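Local coordinates for protein L-ribulose 3-epimerase (Mesorhizobium loti, PDB 3VYL) that catalyses the manganese-dependent epimerization of ketoses at C3, interconverting L-ribulose efficiently and accepting other ketoses such as D-psicose and D-tagatose less well, at residues A[28-39]-A[54-65]; A[70-78]-A[122-130]. All blocks are in the same frame, centred on the assembly; numbering follows the deposited sequence.

Contact 1 of 2, residues A[28-39]-A[54-65]; sequences RDAGFDLIEFSY and IADLGLGVAISI
L34 to F37 and G60 to I65 run side by side as neighbouring parallel strands, with 23° between the directions of the two short segments. Five backbone bonds join them. G60 N gives to D33 O at 3.2 Å, and I35 N returns a bond to G60 O. The exchange continues from A62 N to I35 O, from F37 N to A62 O and from S64 N to F37 O. E36 reaches across to S64 on the neighbouring strand. Its CG lies opposite the backbone N (chi1 -177°) and the chain beyond is extended, which brings OE2 within 2.8 Å of S64 OG. S64 donates this bond to the anti lone pair of OE2. The other oxygen, OE1, is held by Y204 and H206, the latter a manganese ligand. On the face of I35 and F37 the packing is apolar. The F37 ring receives V61 CG2 at its edge, 3.8 Å from CD2. I54 CD1 also meets this edge, at CE2. I63 CD1 lies against F37 CB at 3.6 Å. At the helix ends, the bent chain of R28 crosses L57 and L59, with R28 CD 3.6 Å from L59 CD1. G31 and G58 each end a helix in a Schellman motif. This is a right-handed beta-alpha-beta unit of a TIM barrel, with E36 in the second shell of the manganese site.

Contact 2 of 2, residues A[70-78]-A[122-130]; sequences DGDISSADK and QWNRSAAAL
R125 reaches from helix 120-139 to the beta-alpha loop that follows strand 60-66 of the TIM barrel. Its NE donates to S74 O at 2.8 Å, in a nearly straight bond of 169°. The carbonyl oxygen lies in the guanidinium plane, but NE stands above the carbonyl plane. NH2 adds a weak bond to the same oxygen. The bend at chi3 (-77°) turns the flat group across the loop. One guanidinium face then lies under A76 CA, and the opposite face looks toward Q122 N in its own helix. Next to this, S74 CB packs against Q122 CG. The Q122 chain is extended and carries its amide on to N155. Further along the helix, I73 reaches L130 with CD1. The two side chains cross at about a right angle, with I73 CD1 3.7 Å from L130 CG. I73 CG1 also passes 3.9 Å from S126 OG, whose polar partner is S108 O. L88 of helix 78-98 touches both I73 and L130. The loop is shaped by a type I turn from D72 to S75, and an ST turn follows in which S75 OG accepts from D77 N. A water bridges the two sides of the contact: it donates to S74 O at 2.8 Å and accepts from R125 NH2 at 3.2 Å.

From the N terminus, the chain first meets contact 1. It leaves helix 17-30, forms strand 34-37, and returns through helix 47-57 to strand 60-66, so 14 residues separate the two segments. Contact 2 opens a few residues later, in the loop after strand 60-66. It closes only at helix 120-139, after helix 78-98 and strand 102-104 have been passed. The two contacts follow in series and neither nest nor cross. Contact 1 joins adjacent strands of the barrel wall and the ends of their helices. Contact 2 ties a loop to an outer helix. Their centres lie about 30 Å apart, on opposite sides of the chain's centre.

Contact 1 of 2, residues A[28-39]-A[54-65]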
loop_
_atom_site.group_PDB
_atom_site.type_symbol
_atom_site.label_atom_id
_atom_site.label_comp_id
_atom_site.label_asym_id
_atom_site.label_seq_id
_atom_site.Cartn_x
_atom_site.Cartn_y
_atom_site.Cartn_z
ATOM N N ARG A 28 6.761 30.471 -10.616
ATOM C CA ARG A 28 5.682 31.197 -9.963
ATOM C C ARG A 28 4.286 30.845 -10.492
ATOM O O ARG A 28 3.358 30.673 -9.701
ATOM C CB ARG A 28 5.912 32.708 -10.052
ATOM C CG ARG A 28 6.872 33.270 -9.013
ATOM C CD ARG A 28 6.192 33.552 -7.676
ATOM N NE ARG A 28 5.106 34.536 -7.770
ATOM C CZ ARG A 28 4.412 35.006 -6.731
ATOM N NH1 ARG A 28 4.680 34.596 -5.493
ATOM N NH2 ARG A 28 3.446 35.895 -6.931
ATOM N N ASP A 29 4.132 30.732 -11.811
ATOM C CA ASP A 29 2.834 30.365 -12.389
ATOM C C ASP A 29 2.361 28.985 -11.949
ATOM O O ASP A 29 1.159 28.732 -11.859
ATOM C CB ASP A 29 2.873 30.433 -13.914
ATOM C CG ASP A 29 2.969 31.856 -14.430
ATOM O OD1 ASP A 29 2.589 32.083 -15.596
ATOM O OD2 ASP A 29 3.427 32.745 -13.672
ATOM N N ALA A 30 3.319 28.100 -11.682
ATOM C CA ALA A 30 3.041 26.741 -11.235
ATOM C C ALA A 30 2.679 26.688 -9.749
ATOM O O ALA A 30 2.109 25.707 -9.282
ATOM C CB ALA A 30 4.234 25.845 -11.529
ATOM N N GLY A 31 3.026 27.739 -9.012
ATOM C CA GLY A 31 2.659 27.845 -7.602
ATOM C C GLY A 31 3.749 27.478 -6.613
ATOM O O GLY A 31 3.490 27.342 -5.421
ATOM N N PHE A 32 4.970 27.322 -7.102
ATOM C CA PHE A 32 6.087 26.972 -6.243
ATOM C C PHE A 32 6.694 28.238 -5.685
ATOM O O PHE A 32 6.462 29.308 -6.224
ATOM C CB PHE A 32 7.125 26.180 -7.042
ATOM C CG PHE A 32 6.680 24.793 -7.390
ATOM C CD1 PHE A 32 7.004 23.721 -6.562
ATOM C CD2 PHE A 32 5.920 24.556 -8.536
ATOM C CE1 PHE A 32 6.586 22.435 -6.876
ATOM C CE2 PHE A 32 5.496 23.275 -8.857
ATOM C CZ PHE A 32 5.831 22.212 -8.030
ATOM N N ASP A 33 7.467 28.139 -4.610
ATOM C CA ASP A 33 8.107 29.333 -4.067
ATOM C C ASP A 33 9.569 29.131 -3.671
ATOM O O ASP A 33 10.127 29.877 -2.858
ATOM C CB ASP A 33 7.269 29.976 -2.953
ATOM C CG ASP A 33 6.713 28.962 -1.976
ATOM O OD1 ASP A 33 7.511 28.161 -1.430
ATOM O OD2 ASP A 33 5.475 28.977 -1.757
ATOM N N LEU A 34 10.191 28.127 -4.272
ATOM C CA LEU A 34 11.647 28.044 -4.304
ATOM C C LEU A 34 12.080 27.607 -5.705
ATOM O O LEU A 34 11.274 27.047 -6.464
ATOM C CB LEU A 34 12.162 27.091 -3.231
ATOM C CG LEU A 34 13.674 26.944 -3.062
ATOM C CD1 LEU A 34 14.039 26.919 -1.589
ATOM C CD2 LEU A 34 14.168 25.677 -3.754
ATOM N N ILE A 35 13.334 27.905 -6.050
ATOM C CA ILE A 35 13.955 27.406 -7.278
ATOM C C ILE A 35 15.299 26.785 -6.952
ATOM O O ILE A 35 16.085 27.340 -6.180
ATOM C CB ILE A 35 14.077 28.496 -8.392
ATOM C CG1 ILE A 35 14.491 27.886 -9.749
ATOM C CG2 ILE A 35 15.042 29.612 -8.002
ATOM C CD1 ILE A 35 13.442 27.009 -10.400
ATOM N N GLU A 36 15.543 25.613 -7.519
ATOM C CA GLU A 36 16.821 24.945 -7.379
ATOM C C GLU A 36 17.586 25.021 -8.698
ATOM O O GLU A 36 17.084 24.619 -9.756
ATOM C CB GLU A 36 16.600 23.492 -6.957
ATOM C CG GLU A 36 17.855 22.663 -6.692
ATOM C CD GLU A 36 17.509 21.306 -6.114
ATOM O OE1 GLU A 36 16.349 21.156 -5.678
ATOM O OE2 GLU A 36 18.369 20.396 -6.085
ATOM N N PHE A 37 18.806 25.506 -8.641
ATOM C CA PHE A 37 19.649 25.622 -9.793
ATOM C C PHE A 37 20.763 24.651 -9.622
ATOM O O PHE A 37 21.233 24.510 -8.559
ATOM C CB PHE A 37 20.199 27.033 -9.886
ATOM C CG PHE A 37 19.215 28.039 -10.390
ATOM C CD1 PHE A 37 18.677 27.920 -11.627
ATOM C CD2 PHE A 37 18.859 29.096 -9.631
ATOM C CE1 PHE A 37 17.786 28.817 -12.100
ATOM C CE2 PHE A 37 17.982 30.012 -10.092
ATOM C CZ PHE A 37 17.437 29.871 -11.327
ATOM N N SER A 38 21.087 23.897 -10.659
ATOM C CA SER A 38 22.222 22.975 -10.685
ATOM C C SER A 38 23.654 23.453 -10.728
ATOM O O SER A 38 24.503 22.864 -10.120
ATOM C CB SER A 38 22.134 22.105 -11.897
ATOM O OG SER A 38 23.362 22.202 -12.619
ATOM N N TYR A 39 23.954 24.388 -11.603
ATOM C CA TYR A 39 25.148 25.200 -11.495
ATOM C C TYR A 39 25.108 26.320 -12.499
ATOM O O TYR A 39 24.664 26.127 -13.605
ATOM C CB TYR A 39 26.419 24.370 -11.626
ATOM C CG TYR A 39 27.644 25.070 -11.112
ATOM C CD1 TYR A 39 28.027 24.970 -9.802
ATOM C CD2 TYR A 39 28.407 25.838 -11.944
ATOM C CE1 TYR A 39 29.145 25.609 -9.342
ATOM C CE2 TYR A 39 29.522 26.487 -11.494
ATOM C CZ TYR A 39 29.875 26.357 -10.196
ATOM O OH TYR A 39 30.966 27.008 -9.774
ATOM N N ILE A 54 15.137 36.905 -8.270
ATOM C CA ILE A 54 14.625 35.859 -7.390
ATOM C C ILE A 54 13.869 36.456 -6.192
ATOM O O ILE A 54 12.718 36.083 -5.929
ATOM C CB ILE A 54 15.745 34.898 -6.918
ATOM C CG1 ILE A 54 16.237 34.033 -8.082
ATOM C CG2 ILE A 54 15.246 33.981 -5.813
ATOM C CD1 ILE A 54 17.562 33.349 -7.819
ATOM N N ALA A 55 14.505 37.391 -5.485
ATOM C CA ALA A 55 13.873 38.044 -4.325
ATOM C C ALA A 55 12.612 38.840 -4.689
ATOM O O ALA A 55 11.632 38.806 -3.947
ATOM C CB ALA A 55 14.869 38.912 -3.569
ATOM N N ASP A 56 12.633 39.532 -5.830
ATOM C CA ASP A 56 11.465 40.286 -6.299
ATOM C C ASP A 56 10.239 39.399 -6.537
ATOM O O ASP A 56 9.101 39.813 -6.263
ATOM C CB ASP A 56 11.792 41.099 -7.563
ATOM C CG ASP A 56 12.011 42.590 -7.273
ATOM O OD1 ASP A 56 12.926 42.938 -6.487
ATOM O OD2 ASP A 56 11.263 43.418 -7.846
ATOM N N LEU A 57 10.478 38.189 -7.047
ATOM C CA LEU A 57 9.409 37.207 -7.259
ATOM C C LEU A 57 8.928 36.562 -5.953
ATOM O O LEU A 57 7.830 36.002 -5.898
ATOM C CB LEU A 57 9.847 36.119 -8.243
ATOM C CG LEU A 57 9.429 36.117 -9.722
ATOM C CD1 LEU A 57 8.213 36.999 -9.984
ATOM C CD2 LEU A 57 10.584 36.497 -10.629
ATOM N N GLY A 58 9.746 36.649 -4.905
ATOM C CA GLY A 58 9.400 36.076 -3.607
ATOM C C GLY A 58 9.848 34.632 -3.492
ATOM O O GLY A 58 9.327 33.864 -2.695
ATOM N N LEU A 59 10.827 34.265 -4.300
ATOM C CA LEU A 59 11.326 32.911 -4.326
ATOM C C LEU A 59 12.547 32.811 -3.436
ATOM O O LEU A 59 13.259 33.790 -3.243
ATOM C CB LEU A 59 11.683 32.537 -5.771
ATOM C CG LEU A 59 10.689 31.898 -6.757
ATOM C CD1 LEU A 59 9.224 32.101 -6.418
ATOM C CD2 LEU A 59 10.977 32.348 -8.184
ATOM N N GLY A 60 12.769 31.629 -2.871
ATOM C CA GLY A 60 14.060 31.274 -2.277
ATOM C C GLY A 60 14.865 30.510 -3.317
ATOM O O GLY A 60 14.396 30.269 -4.435
ATOM N N VAL A 61 16.076 30.111 -2.951
ATOM C CA VAL A 61 16.958 29.449 -3.902
ATOM C C VAL A 61 17.866 28.430 -3.206
ATOM O O VAL A 61 18.367 28.663 -2.110
ATOM C CB VAL A 61 17.750 30.481 -4.774
ATOM C CG1 VAL A 61 18.629 31.395 -3.918
ATOM C CG2 VAL A 61 18.567 29.791 -5.868
ATOM N N ALA A 62 18.036 27.278 -3.840
ATOM C CA ALA A 62 19.029 26.312 -3.398
ATOM C C ALA A 62 19.896 25.953 -4.597
ATOM O O ALA A 62 19.447 26.036 -5.739
ATOM C CB ALA A 62 18.352 25.080 -2.837
ATOM N N ILE A 63 21.141 25.580 -4.348
ATOM C CA ILE A 63 21.978 25.068 -5.413
ATOM C C ILE A 63 22.376 23.610 -5.136
ATOM O O ILE A 63 22.843 23.265 -4.037
ATOM C CB ILE A 63 23.237 25.938 -5.649
ATOM C CG1 ILE A 63 22.887 27.432 -5.733
ATOM C CG2 ILE A 63 23.988 25.473 -6.895
ATOM C CD1 ILE A 63 22.162 27.872 -6.992
ATOM N N SER A 64 22.174 22.763 -6.143
ATOM C CA SER A 64 22.579 21.373 -6.078
ATOM C C SER A 64 23.509 21.100 -7.228
ATOM O O SER A 64 23.295 21.597 -8.330
ATOM C CB SER A 64 21.363 20.462 -6.207
ATOM O OG SER A 64 20.799 20.561 -7.507
ATOM N N ILE A 65 24.535 20.297 -6.976
ATOM C CA ILE A 65 25.428 19.831 -8.032
ATOM C C ILE A 65 25.723 18.352 -7.805
ATOM O O ILE A 65 25.334 17.777 -6.777
ATOM C CB ILE A 65 26.767 20.611 -8.049
ATOM C CG1 ILE A 65 27.548 20.381 -6.751
ATOM C CG2 ILE A 65 26.536 22.097 -8.277
ATOM C CD1 ILE A 65 29.023 20.688 -6.865
#

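Contact 2 of 2, residues A[70-78]-A[122-130]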
loop_
_atom_site.group_PDB
_atom_site.type_symbol
_atom_site.label_atom_id
_atom_site.label_comp_id
_atom_site.label_asym_id
_atom_site.label_seq_id
_atom_site.Cartn_x
_atom_site.Cartn_y
_atom_site.Cartn_z
ATOM N N ASP A 70 36.151 14.102 -12.642
ATOM C CA ASP A 70 37.249 15.058 -12.667
ATOM C C ASP A 70 37.530 15.723 -11.307
ATOM O O ASP A 70 38.670 16.105 -11.021
ATOM C CB ASP A 70 36.910 16.140 -13.693
ATOM C CG ASP A 70 38.112 16.935 -14.112
ATOM O OD1 ASP A 70 39.237 16.433 -13.919
ATOM O OD2 ASP A 70 37.933 18.055 -14.642
ATOM N N GLY A 71 36.504 15.832 -10.485
ATOM C CA GLY A 71 36.584 16.458 -9.202
ATOM C C GLY A 71 36.103 15.644 -8.036
ATOM O O GLY A 71 35.438 16.169 -7.212
ATOM N N ASP A 72 36.425 14.375 -7.942
ATOM C CA ASP A 72 35.951 13.609 -6.828
ATOM C C ASP A 72 36.801 13.721 -5.576
ATOM O O ASP A 72 37.891 13.220 -5.505
ATOM C CB ASP A 72 35.864 12.162 -7.239
ATOM C CG ASP A 72 35.336 11.310 -6.165
ATOM O OD1 ASP A 72 35.271 11.788 -5.051
ATOM O OD2 ASP A 72 34.983 10.175 -6.414
ATOM N N ILE A 73 36.210 14.280 -4.545
ATOM C CA ILE A 73 36.860 14.576 -3.284
ATOM C C ILE A 73 37.195 13.365 -2.460
ATOM O O ILE A 73 37.806 13.480 -1.443
ATOM C CB ILE A 73 36.039 15.531 -2.411
ATOM C CG1 ILE A 73 34.704 14.939 -2.044
ATOM C CG2 ILE A 73 35.760 16.805 -3.138
ATOM C CD1 ILE A 73 33.907 15.879 -1.208
ATOM N N SER A 74 36.697 12.219 -2.859
ATOM C CA SER A 74 37.069 10.968 -2.255
ATOM C C SER A 74 38.232 10.296 -2.923
ATOM O O SER A 74 38.700 9.323 -2.442
ATOM C CB SER A 74 35.882 10.033 -2.280
ATOM O OG SER A 74 35.292 10.053 -3.542
ATOM N N SER A 75 38.690 10.844 -4.012
ATOM C CA SER A 75 39.753 10.229 -4.741
ATOM C C SER A 75 41.083 10.230 -4.034
ATOM O O SER A 75 41.407 11.135 -3.314
ATOM C CB SER A 75 39.898 10.909 -6.070
ATOM O OG SER A 75 41.014 10.389 -6.712
ATOM N N ALA A 76 41.845 9.179 -4.241
ATOM C CA ALA A 76 43.205 9.093 -3.770
ATOM C C ALA A 76 44.071 10.118 -4.451
ATOM O O ALA A 76 44.984 10.638 -3.863
ATOM C CB ALA A 76 43.746 7.716 -3.987
ATOM N N ASP A 77 43.812 10.390 -5.716
ATOM C CA ASP A 77 44.652 11.300 -6.422
ATOM C C ASP A 77 44.341 12.680 -5.947
ATOM O O ASP A 77 43.285 13.197 -6.155
ATOM C CB ASP A 77 44.413 11.161 -7.914
ATOM C CG ASP A 77 44.722 12.413 -8.671
ATOM O OD1 ASP A 77 44.695 13.483 -8.071
ATOM O OD2 ASP A 77 44.993 12.340 -9.864
ATOM N N LYS A 78 45.325 13.304 -5.350
ATOM C CA LYS A 78 45.127 14.528 -4.631
ATOM C C LYS A 78 44.662 15.624 -5.516
ATOM O O LYS A 78 43.951 16.495 -5.098
ATOM C CB LYS A 78 46.389 14.925 -3.896
ATOM C CG LYS A 78 46.610 14.134 -2.632
ATOM C CD LYS A 78 47.761 14.665 -1.809
ATOM C CE LYS A 78 48.320 13.592 -0.890
ATOM N NZ LYS A 78 49.802 13.677 -0.800
ATOM N N GLN A 122 38.479 5.900 1.140
ATOM C CA GLN A 122 37.609 6.777 0.347
ATOM C C GLN A 122 36.635 7.491 1.282
ATOM O O GLN A 122 36.495 8.716 1.227
ATOM C CB GLN A 122 36.847 5.967 -0.707
ATOM C CG GLN A 122 35.946 6.776 -1.635
ATOM C CD GLN A 122 34.867 5.926 -2.278
ATOM O OE1 GLN A 122 34.811 4.715 -2.068
ATOM N NE2 GLN A 122 33.993 6.560 -3.048
ATOM N N TRP A 123 35.989 6.707 2.147
ATOM C CA TRP A 123 35.089 7.215 3.184
ATOM C C TRP A 123 35.732 8.303 4.011
ATOM O O TRP A 123 35.232 9.433 4.057
ATOM C CB TRP A 123 34.629 6.060 4.077
ATOM C CG TRP A 123 33.549 6.411 5.071
ATOM C CD1 TRP A 123 33.696 7.066 6.290
ATOM C CD2 TRP A 123 32.114 6.115 4.970
ATOM N NE1 TRP A 123 32.490 7.197 6.924
ATOM C CE2 TRP A 123 31.499 6.652 6.186
ATOM C CE3 TRP A 123 31.306 5.488 4.025
ATOM C CZ2 TRP A 123 30.136 6.543 6.430
ATOM C CZ3 TRP A 123 29.933 5.391 4.280
ATOM C CH2 TRP A 123 29.364 5.910 5.452
ATOM N N ASN A 124 36.858 7.973 4.655
ATOM C CA ASN A 124 37.559 8.912 5.542
ATOM C C ASN A 124 38.017 10.206 4.837
ATOM O O ASN A 124 37.863 11.301 5.391
ATOM C CB ASN A 124 38.723 8.222 6.282
ATOM C CG ASN A 124 38.276 7.021 7.130
ATOM O OD1 ASN A 124 37.173 6.996 7.703
ATOM N ND2 ASN A 124 39.143 6.017 7.212
ATOM N N ARG A 125 38.550 10.078 3.619
ATOM C CA ARG A 125 38.977 11.238 2.825
ATOM C C ARG A 125 37.836 12.230 2.625
ATOM O O ARG A 125 37.975 13.425 2.917
ATOM C CB ARG A 125 39.523 10.814 1.453
ATOM C CG ARG A 125 40.904 10.182 1.460
ATOM C CD ARG A 125 41.496 10.115 0.053
ATOM N NE ARG A 125 40.934 9.033 -0.762
ATOM C CZ ARG A 125 41.370 7.774 -0.772
ATOM N NH1 ARG A 125 42.373 7.401 -0.004
ATOM N NH2 ARG A 125 40.784 6.878 -1.548
ATOM N N SER A 126 36.713 11.716 2.128
ATOM C CA SER A 126 35.523 12.523 1.865
ATOM C C SER A 126 35.020 13.212 3.136
ATOM O O SER A 126 34.721 14.413 3.132
ATOM C CB SER A 126 34.417 11.659 1.245
ATOM O OG SER A 126 33.372 12.473 0.736
ATOM N N ALA A 127 34.941 12.438 4.216
ATOM C CA ALA A 127 34.583 12.957 5.529
ATOM C C ALA A 127 35.541 14.079 5.945
ATOM O O ALA A 127 35.107 15.207 6.226
ATOM C CB ALA A 127 34.574 11.832 6.557
ATOM N N ALA A 128 36.840 13.774 5.938
ATOM C CA ALA A 128 37.871 14.742 6.327
ATOM C C ALA A 128 37.753 16.026 5.524
ATOM O O ALA A 128 37.776 17.119 6.091
ATOM C CB ALA A 128 39.260 14.139 6.195
ATOM N N ALA A 129 37.580 15.894 4.214
ATOM C CA ALA A 129 37.509 17.057 3.344
ATOM C C ALA A 129 36.238 17.865 3.557
ATOM O O ALA A 129 36.288 19.106 3.625
ATOM C CB ALA A 129 37.649 16.652 1.886
ATOM N N LEU A 130 35.103 17.173 3.666
ATOM C CA LEU A 130 33.817 17.861 3.830
ATOM C C LEU A 130 33.682 18.535 5.195
ATOM O O LEU A 130 33.090 19.615 5.296
ATOM C CB LEU A 130 32.635 16.931 3.539
ATOM C CG LEU A 130 32.282 16.753 2.056
ATOM C CD1 LEU A 130 31.383 15.543 1.875
ATOM C CD2 LEU A 130 31.639 17.997 1.454
HETATM O O HOH W 1 38.634 6.998 -3.969
#